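Local coordinates for short chain dehydrogenase (Mycobacterium smegmatis, PDB 3UCX), which probably acts as an oxidoreductase of the short-chain dehydrogenase/reductase family, presumably with a nicotinamide cofactor, on a substrate that is not established, at residues 38-43 against 50-55; 166-171 against 185-190; 76-81 against 125-130; 29-34 against 238-243; 111-116 against 160-165. All blocks are in the same frame, centred on the assembly; numbering follows the deposited sequence.

Contact 1. Residues 38-43 against 50-55; sequences LVLAAR and DVAKQV
Leu40 of the strand reaches the helix between Val51 and Ala52, and Leu38, two residues earlier on the same face, meets Val55 one turn further along. The Leu40 side chain can be followed outward. CB leaves the strand toward the helix, and chi1 of -52° sets CG opposite the carbonyl carbon without bringing either atom within touching distance of 50-55. The contact falls to the methyls. CD1 lies 3.9 Å from Val51 CG1, 4.2 Å from Ala52 CB and 3.8 Å from Ala52 N, so it rests on helix backbone as well as side chains; CD2 trails nearer the strand. Small Ala52 lets this methyl come in so close, while branched Val51 presents a blunt wall beside it. At Leu38 the branch point does the touching: CG is 4.1 Å from Val55 CG2, the two side chains lying obliquely to each other. Val39 and Ala41 turn to the other face of the sheet, onto Leu78. The strand and helix axes run almost antiparallel, at 167° and 9.9 Å apart, as expected where a chain doubles back over a parallel sheet: this is the first half of the beta-alpha-beta crossover from strand 37-42 to strand 62-66 in a Rossmann fold.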
# COMPACT_ATOMS: atom_id res chain seq x y z
N LEU A 38 18.29 6.13 30.47
CA LEU A 38 16.87 5.88 30.27
C LEU A 38 15.98 6.71 31.16
O LEU A 38 16.30 6.99 32.31
CB LEU A 38 16.56 4.41 30.54
CG LEU A 38 16.82 3.37 29.45
CD1 LEU A 38 15.78 3.49 28.34
CD2 LEU A 38 18.23 3.47 28.90
N VAL A 39 14.81 7.03 30.62
CA VAL A 39 13.63 7.40 31.38
C VAL A 39 12.61 6.30 31.14
O VAL A 39 12.28 5.99 29.99
CB VAL A 39 13.03 8.75 30.92
CG1 VAL A 39 11.76 9.04 31.69
CG2 VAL A 39 14.07 9.85 31.08
N LEU A 40 12.13 5.70 32.22
CA LEU A 40 11.13 4.64 32.14
C LEU A 40 9.80 5.14 32.70
O LEU A 40 9.70 5.59 33.86
CB LEU A 40 11.62 3.40 32.92
CG LEU A 40 13.01 2.88 32.55
CD1 LEU A 40 13.49 1.80 33.52
CD2 LEU A 40 13.10 2.42 31.10
N ALA A 41 8.76 5.05 31.88
CA ALA A 41 7.44 5.53 32.23
C ALA A 41 6.42 4.38 32.07
O ALA A 41 6.42 3.68 31.07
CB ALA A 41 7.06 6.74 31.39
N ALA A 42 5.60 4.19 33.09
CA ALA A 42 4.50 3.23 33.09
C ALA A 42 3.58 3.64 34.22
O ALA A 42 3.98 4.45 35.06
CB ALA A 42 5.03 1.82 33.30
N ARG A 43 2.35 3.12 34.24
CA ARG A 43 1.40 3.45 35.33
C ARG A 43 1.88 2.81 36.62
O ARG A 43 2.02 3.47 37.65
CB ARG A 43 -0.04 3.02 34.99
N ASP A 50 12.58 -3.39 38.55
CA ASP A 50 13.50 -4.38 38.00
C ASP A 50 14.08 -3.96 36.65
O ASP A 50 15.24 -4.27 36.35
CB ASP A 50 12.89 -5.77 37.85
CG ASP A 50 13.87 -6.73 37.16
OD1 ASP A 50 14.97 -6.94 37.73
OD2 ASP A 50 13.59 -7.18 36.02
N VAL A 51 13.29 -3.28 35.83
CA VAL A 51 13.83 -2.79 34.56
C VAL A 51 14.98 -1.80 34.85
O VAL A 51 16.04 -1.88 34.23
CB VAL A 51 12.78 -2.14 33.64
CG1 VAL A 51 13.41 -1.85 32.28
CG2 VAL A 51 11.56 -3.04 33.48
N ALA A 52 14.76 -0.90 35.81
CA ALA A 52 15.80 0.08 36.15
C ALA A 52 17.11 -0.62 36.58
O ALA A 52 18.21 -0.19 36.21
CB ALA A 52 15.31 1.05 37.22
N LYS A 53 16.98 -1.71 37.34
CA LYS A 53 18.15 -2.52 37.73
C LYS A 53 18.90 -3.10 36.52
O LYS A 53 20.12 -3.04 36.45
CB LYS A 53 17.75 -3.62 38.72
N GLN A 54 18.18 -3.64 35.54
CA GLN A 54 18.85 -4.12 34.33
C GLN A 54 19.60 -2.99 33.64
O GLN A 54 20.69 -3.21 33.08
CB GLN A 54 17.87 -4.78 33.36
CG GLN A 54 17.15 -5.97 33.99
CD GLN A 54 16.41 -6.83 33.00
OE1 GLN A 54 16.86 -7.00 31.87
NE2 GLN A 54 15.28 -7.38 33.42
N VAL A 55 19.04 -1.78 33.69
CA VAL A 55 19.72 -0.63 33.10
C VAL A 55 20.97 -0.25 33.90
O VAL A 55 22.06 -0.07 33.34
CB VAL A 55 18.77 0.59 32.96
CG1 VAL A 55 19.56 1.83 32.57
CG2 VAL A 55 17.68 0.28 31.93

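Contact 2. Residues 166-171 against 185-190; sequences ALLAMS and VNSVLP
Ser187 OG sits against Leu168 and Ser171. Leu168 brings CD1 to 3.8 Å from Ser187 OG; its first torsion of -178° throws CG away from the backbone N and lets the methyl lean over to the strand although CB does not head there. From the next turn, Ser171 CB approaches the same hydroxyl oxygen at 3.7 Å. Val185 completes the close part, with CG1 lying 3.6 Å from the carbonyl O of Ser171, and it is at Ser171 and Val185 that the two backbones come nearest, 6.6 Å between their CA atoms. Small serines suit these places because they keep the backbones near, yet their hydroxyls do not bond each other directly.

The looser part is filled by water. One water donates to Ser171 OG and lies 2.6 Å from Ser187 OG, bridging the two side chains; another donates to Val185 O and, weakly, to Ser171 O. Ser171 OG is held further by its own bond to Leu167 O, at 2.7 Å, coming from above the carbonyl plane, on the face opposite to the Ser171 backbone N that bonds the same oxygen. With Asn144 ND2 also bonded to it, this buried hydroxyl is well supplied and its rotation is probably fixed.

Helix 158-179 thus lies over strand 184-190, which is hydrogen-bonded between strands 141-145 and 254-257. Helix 110-130 packs beside it through Met170, the second subunit touches Ala166 and Ala169, and helix 232-243 covers Val188 on the other face of the sheet.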
# COMPACT_ATOMS: atom_id res chain seq x y z
N ALA A 166 -5.10 4.32 13.38
CA ALA A 166 -5.17 5.74 13.73
C ALA A 166 -3.77 6.21 14.18
O ALA A 166 -3.30 7.30 13.79
CB ALA A 166 -6.22 5.99 14.82
N LEU A 167 -3.08 5.38 14.97
CA LEU A 167 -1.72 5.70 15.43
C LEU A 167 -0.74 5.81 14.27
O LEU A 167 0.11 6.71 14.25
CB LEU A 167 -1.24 4.67 16.45
CG LEU A 167 0.26 4.69 16.83
CD1 LEU A 167 0.69 5.99 17.53
CD2 LEU A 167 0.61 3.48 17.68
N LEU A 168 -0.82 4.89 13.31
CA LEU A 168 0.06 4.89 12.14
C LEU A 168 -0.15 6.16 11.31
O LEU A 168 0.82 6.85 10.91
CB LEU A 168 -0.14 3.63 11.29
CG LEU A 168 0.75 3.48 10.05
CD1 LEU A 168 2.23 3.56 10.42
CD2 LEU A 168 0.38 2.22 9.26
N ALA A 169 -1.41 6.50 11.09
CA ALA A 169 -1.77 7.69 10.34
C ALA A 169 -1.20 8.95 11.06
O ALA A 169 -0.54 9.78 10.45
CB ALA A 169 -3.28 7.79 10.19
N MET A 170 -1.43 9.03 12.36
CA MET A 170 -0.90 10.12 13.17
C MET A 170 0.63 10.20 13.10
O MET A 170 1.21 11.32 13.02
CB MET A 170 -1.33 9.95 14.62
CG MET A 170 -0.95 11.11 15.52
SD MET A 170 -1.34 10.73 17.23
CE MET A 170 0.01 9.64 17.69
N SER A 171 1.28 9.04 13.16
CA SER A 171 2.73 8.97 13.11
C SER A 171 3.27 9.53 11.80
O SER A 171 4.32 10.19 11.75
CB SER A 171 3.21 7.53 13.31
OG SER A 171 2.77 7.01 14.58
N VAL A 185 10.32 10.70 12.84
CA VAL A 185 9.24 9.91 13.43
C VAL A 185 9.03 8.68 12.57
O VAL A 185 8.67 8.78 11.40
CB VAL A 185 7.92 10.67 13.53
CG1 VAL A 185 6.85 9.82 14.24
CG2 VAL A 185 8.11 12.04 14.23
N ASN A 186 9.27 7.51 13.15
CA ASN A 186 9.05 6.23 12.45
C ASN A 186 8.27 5.25 13.31
O ASN A 186 8.13 5.45 14.54
CB ASN A 186 10.40 5.62 12.05
CG ASN A 186 11.16 6.47 11.05
OD1 ASN A 186 10.82 6.50 9.86
ND2 ASN A 186 12.18 7.20 11.52
N SER A 187 7.80 4.18 12.68
CA SER A 187 7.06 3.12 13.36
C SER A 187 7.75 1.77 13.15
O SER A 187 8.38 1.53 12.11
CB SER A 187 5.63 3.04 12.82
OG SER A 187 4.93 4.28 12.95
N VAL A 188 7.63 0.89 14.15
CA VAL A 188 8.08 -0.50 14.04
C VAL A 188 6.83 -1.38 14.28
O VAL A 188 6.08 -1.17 15.25
CB VAL A 188 9.23 -0.83 15.00
CG1 VAL A 188 9.53 -2.34 15.02
CG2 VAL A 188 10.49 -0.02 14.66
N LEU A 189 6.58 -2.31 13.36
CA LEU A 189 5.34 -3.10 13.32
C LEU A 189 5.66 -4.58 13.53
O LEU A 189 5.90 -5.31 12.58
CB LEU A 189 4.63 -2.95 11.98
CG LEU A 189 3.84 -1.65 11.76
CD1 LEU A 189 4.76 -0.43 11.94
CD2 LEU A 189 3.20 -1.68 10.36
N PRO A 190 5.66 -5.02 14.78
CA PRO A 190 5.87 -6.45 15.02
C PRO A 190 4.56 -7.23 14.99
O PRO A 190 3.47 -6.66 15.26
CB PRO A 190 6.44 -6.45 16.44
CG PRO A 190 5.76 -5.29 17.10
CD PRO A 190 5.59 -4.24 16.02
O HOH W 1 6.10 8.19 10.84
O HOH W 2 2.83 4.07 14.54

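Contact 3. Residues 76-81 against 125-130; sequences AHLVDE and LRLIQG
Leu78 and Leu127 join two neighbouring helices, 72-85 and 110-130, that lie on one face of the Rossmann-fold sheet. Their side chains cross at about a right angle, so that one methyl from each makes the meeting: Leu78 CD2 is 3.6 Å from Leu127 CD1. Leu78 CB points toward the other helix, with CG swung opposite its backbone N (chi1 173°). Leu127 starts off along the flank of its helix and only its branched end bends across; its chi1 of -103° lies away from the staggered positions, which suggests some torsional cost in bringing CD1 to this spot. Leucine suits both places, since a long branched chain can reach over the gap between helices and still turn a methyl inward. Leu78 also packs inward on Val39 and Ala41 of strand 37-42 and on Val65.

At the next residue of helix 72-85, and about a turn on from Leu127, the second meeting is of a different kind. Val79 points toward Gly130, which has no side chain to set against it, so the backbones draw in to 6.4 Å between the CA atoms of Val79 and Gly130. The valine therefore faces bare peptide. Nearby, Arg126 leaves the contact: its NE forms a salt bridge with Asp72 and its guanidinium a cation-pi contact with Phe110 of the second subunit, which links the outer flank of helix 110-130 to the oligomer. At the glycine itself, the two Val79 methyls share a single carbonyl oxygen: CG1 is 3.7 Å and CG2 3.6 Å from Gly130 O.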
# COMPACT_ATOMS: atom_id res chain seq x y z
N ALA A 76 3.01 16.12 31.99
CA ALA A 76 3.78 17.32 32.27
C ALA A 76 4.82 17.05 33.35
O ALA A 76 5.96 17.50 33.25
CB ALA A 76 2.88 18.49 32.67
N HIS A 77 4.41 16.30 34.37
CA HIS A 77 5.33 15.90 35.43
C HIS A 77 6.47 15.04 34.90
O HIS A 77 7.62 15.27 35.24
CB HIS A 77 4.57 15.19 36.56
CG HIS A 77 5.45 14.66 37.66
ND1 HIS A 77 6.09 15.46 38.54
CD2 HIS A 77 5.77 13.34 38.03
CE1 HIS A 77 6.79 14.71 39.41
NE2 HIS A 77 6.60 13.42 39.10
N LEU A 78 6.16 14.04 34.08
CA LEU A 78 7.22 13.22 33.43
C LEU A 78 8.25 14.07 32.67
O LEU A 78 9.44 13.86 32.79
CB LEU A 78 6.60 12.20 32.48
CG LEU A 78 7.53 11.37 31.60
CD1 LEU A 78 8.39 10.43 32.45
CD2 LEU A 78 6.71 10.58 30.57
N VAL A 79 7.77 15.02 31.88
CA VAL A 79 8.66 15.93 31.16
C VAL A 79 9.52 16.73 32.15
O VAL A 79 10.73 16.82 32.00
CB VAL A 79 7.87 16.88 30.23
CG1 VAL A 79 8.80 17.91 29.58
CG2 VAL A 79 7.12 16.08 29.17
N ASP A 80 8.88 17.31 33.16
CA ASP A 80 9.62 18.11 34.14
C ASP A 80 10.69 17.28 34.86
O ASP A 80 11.84 17.71 34.98
CB ASP A 80 8.66 18.78 35.14
CG ASP A 80 7.84 19.91 34.53
OD1 ASP A 80 8.24 20.47 33.48
OD2 ASP A 80 6.77 20.25 35.09
N GLU A 81 10.34 16.06 35.26
CA GLU A 81 11.30 15.21 35.98
C GLU A 81 12.47 14.80 35.09
O GLU A 81 13.63 14.80 35.52
CB GLU A 81 10.62 13.99 36.59
CG GLU A 81 9.73 14.32 37.78
CD GLU A 81 10.53 14.81 38.98
OE1 GLU A 81 11.49 14.14 39.40
OE2 GLU A 81 10.20 15.90 39.49
N LEU A 125 0.47 10.72 21.48
CA LEU A 125 0.54 12.12 21.00
C LEU A 125 0.95 13.05 22.16
O LEU A 125 1.82 13.91 22.02
CB LEU A 125 -0.79 12.59 20.44
CG LEU A 125 -0.84 13.99 19.81
CD1 LEU A 125 0.26 14.17 18.77
CD2 LEU A 125 -2.22 14.27 19.22
N ARG A 126 0.30 12.86 23.31
CA ARG A 126 0.61 13.66 24.50
C ARG A 126 2.09 13.59 24.86
O ARG A 126 2.73 14.61 25.12
CB ARG A 126 -0.25 13.20 25.68
CG ARG A 126 -0.68 14.31 26.60
CD ARG A 126 -1.55 13.81 27.77
NE ARG A 126 -2.97 14.12 27.56
CZ ARG A 126 -3.89 13.27 27.13
NH1 ARG A 126 -3.60 12.02 26.86
NH2 ARG A 126 -5.15 13.69 26.99
N LEU A 127 2.65 12.38 24.83
CA LEU A 127 4.09 12.18 25.06
C LEU A 127 4.97 12.90 24.07
O LEU A 127 5.93 13.56 24.45
CB LEU A 127 4.47 10.70 24.99
CG LEU A 127 4.71 9.99 26.30
CD1 LEU A 127 5.79 10.70 27.12
CD2 LEU A 127 3.36 10.01 26.98
N ILE A 128 4.66 12.71 22.79
CA ILE A 128 5.43 13.31 21.72
C ILE A 128 5.38 14.82 21.84
O ILE A 128 6.42 15.47 21.71
CB ILE A 128 4.96 12.84 20.33
CG1 ILE A 128 5.29 11.33 20.13
CG2 ILE A 128 5.58 13.70 19.23
CD1 ILE A 128 4.49 10.62 19.05
N GLN A 129 4.20 15.38 22.10
CA GLN A 129 4.05 16.82 22.22
C GLN A 129 4.80 17.36 23.44
O GLN A 129 5.50 18.39 23.35
CB GLN A 129 2.57 17.21 22.26
CG GLN A 129 1.91 16.94 20.91
CD GLN A 129 0.46 17.37 20.79
OE1 GLN A 129 -0.28 17.44 21.79
NE2 GLN A 129 0.03 17.66 19.56
N GLY A 130 4.68 16.66 24.57
CA GLY A 130 5.38 17.02 25.79
C GLY A 130 6.88 17.11 25.61
O GLY A 130 7.53 18.01 26.15

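Contact 4. Residues 29-34 against 238-243; sequences RRCAEQ and AILFMA
On one face of the Rossmann fold, helices 23-33 and 232-243 pack side by side, and Leu240 of the latter sits among Arg30, Cys31 and Gln34 at the C-terminal end of the former, with Leu27 a turn earlier. The two leucine methyls divide the work. CD1 lies 3.7 Å from Cys31 SG, a compact and polarisable partner well suited to a buried site. CD2 goes to the other flank, 3.7 Å from Gln34 CG, 3.9 Å from Arg30 CB and 3.8 Å from Arg30 O. That carbonyl also accepts the backbone N of Gln34, closing the last helical turn. The leucine meets Arg30 and Gln34 mainly through their aliphatic carbons. The Arg30 chain, bent at chi2 and chi3, carries its guanidinium past the leucine to a salt bridge with Asp233 and a hydrogen bond to Ser237 OG, both in the helix of Leu240, while Gln34 OE1 accepts from the backbone N of Leu8. Arg29 binds Asp233 too, and also Glu33 through NH1, 2.8 Å from OE2. An apolar leucine is therefore bordered by charge: burial of its methyls and van der Waals contact probably hold it, and the ionic links joining the two helices probably help to fix how they lie against each other.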
# COMPACT_ATOMS: atom_id res chain seq x y z
N ARG A 29 16.92 -2.55 28.39
CA ARG A 29 18.20 -3.20 28.54
C ARG A 29 19.05 -2.95 27.32
O ARG A 29 20.20 -2.55 27.44
CB ARG A 29 18.01 -4.71 28.80
CG ARG A 29 19.31 -5.51 28.91
CD ARG A 29 19.10 -7.02 29.03
NE ARG A 29 18.32 -7.63 27.95
CZ ARG A 29 18.77 -7.94 26.73
NH1 ARG A 29 20.04 -7.71 26.39
NH2 ARG A 29 17.96 -8.50 25.84
N ARG A 30 18.50 -3.20 26.13
CA ARG A 30 19.27 -3.04 24.92
C ARG A 30 19.74 -1.59 24.69
O ARG A 30 20.85 -1.38 24.26
CB ARG A 30 18.51 -3.57 23.69
CG ARG A 30 18.37 -5.10 23.69
CD ARG A 30 19.63 -5.80 23.20
NE ARG A 30 20.00 -5.37 21.86
CZ ARG A 30 19.35 -5.70 20.75
NH1 ARG A 30 18.30 -6.51 20.80
NH2 ARG A 30 19.75 -5.22 19.58
N CYS A 31 18.90 -0.60 24.98
CA CYS A 31 19.30 0.81 24.81
C CYS A 31 20.48 1.14 25.71
O CYS A 31 21.44 1.77 25.26
CB CYS A 31 18.14 1.76 25.11
SG CYS A 31 16.86 1.76 23.84
N ALA A 32 20.41 0.67 26.95
CA ALA A 32 21.47 0.88 27.94
C ALA A 32 22.78 0.23 27.50
O ALA A 32 23.83 0.85 27.55
CB ALA A 32 21.03 0.39 29.31
N GLU A 33 22.71 -1.00 26.99
CA GLU A 33 23.88 -1.70 26.43
C GLU A 33 24.52 -0.92 25.30
O GLU A 33 25.72 -1.00 25.13
CB GLU A 33 23.49 -3.08 25.90
CG GLU A 33 23.21 -4.11 26.98
CD GLU A 33 22.64 -5.42 26.42
OE1 GLU A 33 22.46 -5.55 25.19
OE2 GLU A 33 22.33 -6.31 27.23
N GLN A 34 23.70 -0.18 24.54
CA GLN A 34 24.18 0.67 23.46
C GLN A 34 24.57 2.09 23.89
O GLN A 34 24.82 2.96 23.05
CB GLN A 34 23.13 0.71 22.34
CG GLN A 34 22.90 -0.65 21.70
CD GLN A 34 24.16 -1.18 21.07
OE1 GLN A 34 24.86 -0.44 20.40
NE2 GLN A 34 24.48 -2.46 21.33
N ALA A 238 15.34 -3.51 15.65
CA ALA A 238 14.68 -2.63 14.67
C ALA A 238 14.39 -1.25 15.27
O ALA A 238 14.59 -0.22 14.63
CB ALA A 238 13.39 -3.26 14.18
N ILE A 239 13.91 -1.23 16.51
CA ILE A 239 13.58 0.01 17.22
C ILE A 239 14.86 0.82 17.48
O ILE A 239 14.91 2.03 17.25
CB ILE A 239 12.84 -0.27 18.53
CG1 ILE A 239 11.46 -0.85 18.24
CG2 ILE A 239 12.72 0.98 19.39
CD1 ILE A 239 10.81 -1.51 19.44
N LEU A 240 15.89 0.14 17.96
CA LEU A 240 17.20 0.79 18.16
C LEU A 240 17.75 1.41 16.88
O LEU A 240 18.24 2.56 16.91
CB LEU A 240 18.22 -0.18 18.77
CG LEU A 240 18.26 -0.18 20.30
CD1 LEU A 240 16.92 -0.57 20.92
CD2 LEU A 240 19.36 -1.15 20.72
N PHE A 241 17.66 0.69 15.76
CA PHE A 241 18.09 1.22 14.47
C PHE A 241 17.37 2.52 14.13
O PHE A 241 18.01 3.55 13.86
CB PHE A 241 17.86 0.20 13.35
CG PHE A 241 17.95 0.78 11.97
CD1 PHE A 241 19.17 1.12 11.43
CD2 PHE A 241 16.82 1.01 11.24
CE1 PHE A 241 19.25 1.66 10.14
CE2 PHE A 241 16.88 1.55 9.96
CZ PHE A 241 18.12 1.87 9.42
N MET A 242 16.03 2.48 14.20
CA MET A 242 15.20 3.65 13.90
C MET A 242 15.46 4.82 14.86
O MET A 242 15.33 5.98 14.46
CB MET A 242 13.72 3.28 13.96
CG MET A 242 13.22 2.49 12.76
SD MET A 242 13.35 3.46 11.24
CE MET A 242 12.16 2.63 10.19
N ALA A 243 15.80 4.51 16.11
CA ALA A 243 16.12 5.54 17.11
C ALA A 243 17.50 6.16 16.91
O ALA A 243 17.77 7.27 17.40
CB ALA A 243 16.02 4.96 18.52

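Contact 5. Residues 111-116 against 160-165; sequences EHMRDA and YKMAKS
Met162 and Ala163 carry this contact, meeting Met113 and Ala116 of the partner helix. Segment 160-165 begins with Tyr160, whose CB turns away from 111-116; one face of its ring has Lys164 CG 4.1 Å above it, toward the rim. Lys161, extended up to a bend at its last torsion, runs away from 111-116 to NZ, which bonds His152 O. Next comes Met162, with chi1 near 169° carrying the chain out so that CE rests 4.2 Å from Met113 SD, the methyl of one methionine against the sulfur of the other; methionine's flexible, polarisable chain suits such a greasy seam. Val121 of the second subunit touches Met162 as well, and Phe122 of that subunit touches Met113, consistent with the four-helix bundle by which short-chain dehydrogenases commonly pair through these two helices. Ala163 follows, its CB 4.3 Å from Ala116 CB; with a methyl on each side, the CA atoms of Ala116 and Ala163 lie 6.3 Å apart. Lys164 stands four residues after Tyr160, as in the family's YxxxK signature, and its backbone O accepts from Asn146 ND2. At Ser165 the hydroxyl folds back on its own helix, OG lying 2.6 Å from Lys161 O, which the Ser165 backbone N approaches from the opposite face.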
# COMPACT_ATOMS: atom_id res chain seq x y z
N GLU A 111 -17.06 2.01 24.72
CA GLU A 111 -16.17 2.42 25.80
C GLU A 111 -14.77 1.80 25.65
O GLU A 111 -13.76 2.49 25.82
CB GLU A 111 -16.80 2.08 27.16
CG GLU A 111 -15.86 2.09 28.35
CD GLU A 111 -16.48 1.47 29.60
OE1 GLU A 111 -17.39 2.10 30.16
OE2 GLU A 111 -16.08 0.35 30.01
N HIS A 112 -14.70 0.51 25.32
CA HIS A 112 -13.40 -0.16 25.12
C HIS A 112 -12.60 0.47 24.01
O HIS A 112 -11.38 0.67 24.13
CB HIS A 112 -13.60 -1.64 24.83
CG HIS A 112 -12.34 -2.35 24.40
ND1 HIS A 112 -11.36 -2.69 25.27
CD2 HIS A 112 -11.90 -2.76 23.13
CE1 HIS A 112 -10.35 -3.29 24.59
NE2 HIS A 112 -10.68 -3.34 23.29
N MET A 113 -13.26 0.74 22.88
CA MET A 113 -12.58 1.32 21.74
C MET A 113 -12.13 2.76 22.03
O MET A 113 -11.03 3.16 21.64
CB MET A 113 -13.46 1.23 20.51
CG MET A 113 -13.73 -0.22 20.10
SD MET A 113 -14.65 -0.38 18.56
CE MET A 113 -16.29 0.07 19.12
N ARG A 114 -12.97 3.54 22.72
CA ARG A 114 -12.56 4.90 23.14
C ARG A 114 -11.33 4.84 24.03
O ARG A 114 -10.42 5.65 23.87
CB ARG A 114 -13.67 5.66 23.86
CG ARG A 114 -14.91 5.90 23.01
CD ARG A 114 -15.90 6.83 23.69
NE ARG A 114 -17.15 6.86 22.94
CZ ARG A 114 -18.26 6.21 23.27
NH1 ARG A 114 -18.31 5.48 24.39
NH2 ARG A 114 -19.34 6.29 22.49
N ASP A 115 -11.31 3.89 24.98
CA ASP A 115 -10.16 3.71 25.88
C ASP A 115 -8.91 3.27 25.11
O ASP A 115 -7.81 3.73 25.42
CB ASP A 115 -10.46 2.67 26.96
CG ASP A 115 -11.45 3.13 28.00
OD1 ASP A 115 -11.74 4.34 28.09
OD2 ASP A 115 -11.96 2.26 28.75
N ALA A 116 -9.07 2.38 24.12
CA ALA A 116 -7.93 1.93 23.30
C ALA A 116 -7.29 3.12 22.53
O ALA A 116 -6.06 3.29 22.51
CB ALA A 116 -8.37 0.84 22.32
N TYR A 160 -8.31 -3.38 17.77
CA TYR A 160 -6.85 -3.26 17.78
C TYR A 160 -6.34 -2.65 16.47
O TYR A 160 -5.54 -1.72 16.49
CB TYR A 160 -6.24 -4.64 18.02
CG TYR A 160 -4.79 -4.66 18.43
CD1 TYR A 160 -4.32 -3.83 19.43
CD2 TYR A 160 -3.90 -5.57 17.88
CE1 TYR A 160 -2.99 -3.86 19.82
CE2 TYR A 160 -2.57 -5.59 18.27
CZ TYR A 160 -2.13 -4.73 19.23
OH TYR A 160 -0.82 -4.74 19.66
N LYS A 161 -6.81 -3.17 15.35
CA LYS A 161 -6.47 -2.58 14.04
C LYS A 161 -6.90 -1.10 13.92
O LYS A 161 -6.16 -0.27 13.37
CB LYS A 161 -7.07 -3.40 12.90
CG LYS A 161 -6.74 -2.90 11.47
CD LYS A 161 -7.58 -3.66 10.47
CE LYS A 161 -7.43 -3.27 8.99
NZ LYS A 161 -6.04 -3.41 8.60
N MET A 162 -8.08 -0.78 14.44
CA MET A 162 -8.59 0.59 14.36
C MET A 162 -7.67 1.57 15.09
O MET A 162 -7.27 2.59 14.52
CB MET A 162 -10.00 0.72 14.91
CG MET A 162 -10.48 2.18 15.09
SD MET A 162 -11.93 2.29 16.15
CE MET A 162 -13.09 1.45 15.08
N ALA A 163 -7.33 1.24 16.33
CA ALA A 163 -6.49 2.11 17.15
C ALA A 163 -5.08 2.20 16.58
O ALA A 163 -4.48 3.30 16.49
CB ALA A 163 -6.44 1.59 18.58
N LYS A 164 -4.54 1.05 16.21
CA LYS A 164 -3.19 1.03 15.63
C LYS A 164 -3.10 1.77 14.29
O LYS A 164 -2.08 2.41 14.00
CB LYS A 164 -2.70 -0.40 15.52
CG LYS A 164 -2.37 -1.00 16.91
CD LYS A 164 -1.05 -0.46 17.43
CE LYS A 164 -0.39 -1.34 18.47
NZ LYS A 164 -0.73 -0.91 19.84
N SER A 165 -4.16 1.68 13.50
CA SER A 165 -4.23 2.38 12.22
C SER A 165 -4.31 3.89 12.42
O SER A 165 -3.67 4.65 11.70
CB SER A 165 -5.42 1.89 11.42
OG SER A 165 -5.20 0.53 11.04

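How the contacts relate
Contact 4 encloses the rest along the chain, joining helix 23-33 to helix 232-243 across more than 200 residues. Contact 1 comes first within that loop; contacts 3 and 5 then interleave, sharing helix 110-130, and contact 2 follows contact 5 on helix 158-179. Contacts 1 and 4 lie on one face of the seven-stranded parallel sheet, their centres about 14 Å apart; contacts 2, 3 and 5 lie on the other. Strand residues join the layers: Val39 packs on Leu78, and Val188 on Ile239. Contacts 2, 3 and 5 also touch the second subunit, while contact 4 touches the third, so helices 110-130, 158-179 and 232-243 serve both the fold and the subunit interfaces.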